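Local coordinates for protein putative ABC transporter subunit, substrate-binding component (Rhodopseudomonas palustris, PDB 4EVQ) that binds 4-hydroxybenzoate as the solute-binding component of an ABC transporter, probably delivering lignin-derived benzoates for uptake, at residues 43-54 and 300-311. Sequence-based numbering, arbitrary orientation.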
loop_
_atom_site.group_PDB
_atom_site.type_symbol
_atom_site.label_atom_id
_atom_site.label_comp_id
_atom_site.label_asym_id
_atom_site.label_seq_id
_atom_site.Cartn_x
_atom_site.Cartn_y
_atom_site.Cartn_z
ATOM N N TYR A 43 -6.544 -0.286 16.140
ATOM C CA TYR A 43 -7.998 -0.424 15.911
ATOM C C TYR A 43 -8.614 -1.399 16.880
ATOM O O TYR A 43 -9.668 -1.116 17.450
ATOM C CB TYR A 43 -8.320 -0.869 14.484
ATOM C CG TYR A 43 -9.800 -0.947 14.306
ATOM C CD1 TYR A 43 -10.556 0.197 14.261
ATOM C CD2 TYR A 43 -10.445 -2.169 14.299
ATOM C CE1 TYR A 43 -11.938 0.142 14.185
ATOM C CE2 TYR A 43 -11.831 -2.241 14.222
ATOM C CZ TYR A 43 -12.570 -1.084 14.147
ATOM O OH TYR A 43 -13.937 -1.123 14.048
ATOM N N VAL A 44 -7.991 -2.557 17.047
ATOM C CA VAL A 44 -8.545 -3.537 18.000
ATOM C C VAL A 44 -8.629 -2.906 19.390
ATOM O O VAL A 44 -9.627 -3.087 20.079
ATOM C CB VAL A 44 -7.710 -4.816 18.015
ATOM C CG1 VAL A 44 -8.079 -5.711 19.189
ATOM C CG2 VAL A 44 -7.867 -5.580 16.659
ATOM N N GLN A 45 -7.614 -2.172 19.817
ATOM C CA GLN A 45 -7.661 -1.494 21.113
ATOM C C GLN A 45 -8.779 -0.480 21.181
ATOM O O GLN A 45 -9.447 -0.374 22.221
ATOM C CB GLN A 45 -6.315 -0.839 21.379
ATOM C CG GLN A 45 -6.205 -0.030 22.673
ATOM C CD GLN A 45 -4.778 0.496 22.887
ATOM O OE1 GLN A 45 -4.292 1.394 22.177
ATOM N NE2 GLN A 45 -4.090 -0.084 23.862
ATOM N N SER A 46 -9.031 0.229 20.084
ATOM C CA SER A 46 -10.081 1.225 20.059
ATOM C C SER A 46 -11.450 0.584 20.280
ATOM O O SER A 46 -12.362 1.261 20.723
ATOM C CB SER A 46 -10.072 2.026 18.750
ATOM O OG SER A 46 -10.706 1.334 17.672
ATOM N N GLN A 47 -11.572 -0.699 19.939
ATOM C CA GLN A 47 -12.814 -1.455 20.157
ATOM C C GLN A 47 -12.759 -2.302 21.427
ATOM O O GLN A 47 -13.493 -3.296 21.538
ATOM C CB GLN A 47 -13.082 -2.350 18.944
ATOM C CG GLN A 47 -13.116 -1.598 17.611
ATOM C CD GLN A 47 -14.217 -0.547 17.573
ATOM O OE1 GLN A 47 -15.399 -0.867 17.744
ATOM N NE2 GLN A 47 -13.838 0.708 17.354
ATOM N N GLY A 48 -11.894 -1.929 22.369
ATOM C CA GLY A 48 -11.876 -2.567 23.684
ATOM C C GLY A 48 -11.204 -3.930 23.649
ATOM O O GLY A 48 -11.405 -4.792 24.515
ATOM N N GLY A 49 -10.435 -4.165 22.600
ATOM C CA GLY A 49 -9.698 -5.404 22.507
ATOM C C GLY A 49 -10.428 -6.526 21.785
ATOM O O GLY A 49 -9.935 -7.645 21.748
ATOM N N LYS A 50 -11.577 -6.230 21.178
ATOM C CA LYS A 50 -12.334 -7.242 20.429
ATOM C C LYS A 50 -12.701 -6.811 19.022
ATOM O O LYS A 50 -12.743 -5.623 18.720
ATOM C CB LYS A 50 -13.658 -7.521 21.139
ATOM C CG LYS A 50 -13.626 -7.387 22.628
ATOM C CD LYS A 50 -12.833 -8.468 23.290
ATOM C CE LYS A 50 -13.591 -8.897 24.551
ATOM N NZ LYS A 50 -12.813 -9.857 25.400
ATOM N N LEU A 51 -13.003 -7.786 18.170
ATOM C CA LEU A 51 -13.705 -7.507 16.914
ATOM C C LEU A 51 -14.968 -8.330 16.905
ATOM O O LEU A 51 -14.918 -9.529 17.129
ATOM C CB LEU A 51 -12.836 -7.831 15.703
ATOM C CG LEU A 51 -11.539 -7.016 15.646
ATOM C CD1 LEU A 51 -10.672 -7.460 14.470
ATOM C CD2 LEU A 51 -11.799 -5.500 15.588
ATOM N N GLY A 52 -16.108 -7.686 16.676
ATOM C CA GLY A 52 -17.386 -8.391 16.688
ATOM C C GLY A 52 -17.576 -9.250 17.926
ATOM O O GLY A 52 -18.081 -10.377 17.835
ATOM N N GLY A 53 -17.147 -8.723 19.081
ATOM C CA GLY A 53 -17.302 -9.406 20.356
ATOM C C GLY A 53 -16.237 -10.446 20.653
ATOM O O GLY A 53 -16.188 -11.018 21.739
ATOM N N ARG A 54 -15.357 -10.692 19.692
ATOM C CA ARG A 54 -14.380 -11.750 19.851
ATOM C C ARG A 54 -13.033 -11.210 20.239
ATOM O O ARG A 54 -12.542 -10.263 19.626
ATOM C CB ARG A 54 -14.220 -12.553 18.568
ATOM C CG ARG A 54 -15.486 -13.225 18.062
ATOM C CD ARG A 54 -15.876 -14.439 18.939
ATOM N NE ARG A 54 -14.753 -15.371 19.100
ATOM C CZ ARG A 54 -14.483 -16.381 18.269
ATOM N NH1 ARG A 54 -15.244 -16.596 17.203
ATOM N NH2 ARG A 54 -13.434 -17.177 18.485
ATOM N N LEU A 300 -12.478 -6.276 8.841
ATOM C CA LEU A 300 -12.682 -7.503 9.577
ATOM C C LEU A 300 -13.753 -7.327 10.600
ATOM O O LEU A 300 -14.590 -8.248 10.767
ATOM C CB LEU A 300 -11.362 -7.941 10.222
ATOM C CG LEU A 300 -11.436 -9.287 10.971
ATOM C CD1 LEU A 300 -11.957 -10.392 10.067
ATOM C CD2 LEU A 300 -10.073 -9.656 11.527
ATOM N N ASP A 301 -13.801 -6.223 11.320
ATOM C CA ASP A 301 -14.850 -5.991 12.304
ATOM C C ASP A 301 -16.216 -6.072 11.648
ATOM O O ASP A 301 -17.145 -6.661 12.226
ATOM C CB ASP A 301 -14.630 -4.587 12.924
ATOM C CG ASP A 301 -15.257 -4.411 14.312
ATOM O OD1 ASP A 301 -15.663 -5.372 14.947
ATOM O OD2 ASP A 301 -15.243 -3.255 14.783
ATOM N N ALA A 302 -16.377 -5.507 10.466
ATOM C CA ALA A 302 -17.646 -5.535 9.764
ATOM C C ALA A 302 -18.047 -6.976 9.479
ATOM O O ALA A 302 -19.242 -7.367 9.639
ATOM C CB ALA A 302 -17.567 -4.738 8.485
ATOM N N GLY A 303 -17.096 -7.790 9.031
ATOM C CA GLY A 303 -17.360 -9.187 8.717
ATOM C C GLY A 303 -17.748 -9.963 9.966
ATOM O O GLY A 303 -18.788 -10.648 9.983
ATOM N N VAL A 304 -16.979 -9.856 11.032
ATOM C CA VAL A 304 -17.228 -10.618 12.251
ATOM C C VAL A 304 -18.541 -10.173 12.907
ATOM O O VAL A 304 -19.322 -11.003 13.389
ATOM C CB VAL A 304 -16.062 -10.488 13.250
ATOM C CG1 VAL A 304 -16.387 -11.287 14.493
ATOM C CG2 VAL A 304 -14.796 -10.990 12.655
ATOM N N LYS A 305 -18.842 -8.885 12.918
ATOM C CA LYS A 305 -20.106 -8.423 13.480
ATOM C C LYS A 305 -21.292 -8.998 12.703
ATOM O O LYS A 305 -22.317 -9.352 13.304
ATOM C CB LYS A 305 -20.168 -6.902 13.478
ATOM C CG LYS A 305 -19.306 -6.295 14.563
ATOM C CD LYS A 305 -18.983 -4.846 14.284
ATOM C CE LYS A 305 -20.059 -3.951 14.800
ATOM N NZ LYS A 305 -19.654 -2.543 14.470
ATOM N N ALA A 306 -21.179 -9.092 11.381
ATOM C CA ALA A 306 -22.299 -9.559 10.545
ATOM C C ALA A 306 -22.617 -11.008 10.831
ATOM O O ALA A 306 -23.782 -11.424 10.659
ATOM C CB ALA A 306 -21.983 -9.365 9.056
ATOM N N VAL A 307 -21.657 -11.780 11.328
ATOM C CA VAL A 307 -21.940 -13.183 11.695
ATOM C C VAL A 307 -22.004 -13.403 13.202
ATOM O O VAL A 307 -21.912 -14.541 13.689
ATOM C CB VAL A 307 -20.932 -14.172 11.035
ATOM C CG1 VAL A 307 -21.099 -14.161 9.544
ATOM C CG2 VAL A 307 -19.494 -13.854 11.405
ATOM N N GLY A 308 -22.179 -12.320 13.948
ATOM C CA GLY A 308 -22.360 -12.423 15.385
ATOM C C GLY A 308 -21.206 -13.133 16.085
ATOM O O GLY A 308 -21.407 -13.793 17.098
ATOM N N GLY A 309 -19.990 -12.998 15.544
ATOM C CA GLY A 309 -18.813 -13.606 16.145
ATOM C C GLY A 309 -18.507 -15.020 15.696
ATOM O O GLY A 309 -17.455 -15.585 16.033
ATOM N N ASP A 310 -19.432 -15.615 14.953
ATOM C CA ASP A 310 -19.266 -16.999 14.512
ATOM C C ASP A 310 -18.496 -17.131 13.191
ATOM O O ASP A 310 -19.062 -17.115 12.099
ATOM C CB ASP A 310 -20.650 -17.647 14.404
ATOM C CG ASP A 310 -20.587 -19.104 14.002
ATOM O OD1 ASP A 310 -19.473 -19.646 13.854
ATOM O OD2 ASP A 310 -21.667 -19.694 13.832
ATOM N N VAL A 311 -17.189 -17.306 13.298
ATOM C CA VAL A 311 -16.352 -17.198 12.108
ATOM C C VAL A 311 -16.331 -18.486 11.327
ATOM O O VAL A 311 -15.674 -18.537 10.279
ATOM C CB VAL A 311 -14.931 -16.751 12.434
ATOM C CG1 VAL A 311 -14.994 -15.431 13.129
ATOM C CG2 VAL A 311 -14.198 -17.801 13.260
HETATM O O HOH W 1 -16.388 -3.400 17.274
HETATM O O HOH W 2 -16.289 -19.063 15.650
#
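Tyr43 OH donates to Asp301 OD2 at 2.6 Å, the phenol reaching the anti lone pair of that oxygen, with ring and carboxylate planes 69° apart. Asp301 OD1 accepts the backbone N-H of Gly52, 2.9 Å from Gly52 N, nearly end-on but in a bent bond (140° at the hydrogen). The carboxylate thus pins helix 288-306 both to the last turn of helix 30-46, through Tyr43, and to the Leu51-Arg54 turn, through Gly52; a water also joins Asp301 OD2 to Gln47 OE1. With CG anti to the backbone N (chi1 -157°), Asp301 extends its carboxylate toward both donors. Replacing Asp301 by alanine removes both oxygens and would probably leave the Tyr43 hydroxyl and the Gly52 N-H without their acceptors and the phenol less firmly fixed.

Farther along, Arg54 NH1 donates to Gly309 O at 2.7 Å, in the guanidinium plane and almost in line with the carbonyl. Bends at chi2 and chi3 fold the arginine over Gly309, while its NH2 holds Gly15 O. A second water bridges Val311 N and, weakly, Arg54 NH1.

Beside the carboxylate, Leu51 CD1 packs on Leu300 CD2 at 3.7 Å, and Val304 CG1 lies 3.5 Å from Leu51 O. Gly52 CA rests 3.5 Å from Lys305 CG; a CB there would run into Val304 CG1 and Lys305 N. Schellman motifs, with Gly48 and Gly308 as C-prime residues, end helices 30-46 and 288-306. Leu300 and Val304 also reach strand 17-23, so helix 288-306 packs against the edge hairpin and sheet of one lobe of this periplasmic binding protein fold.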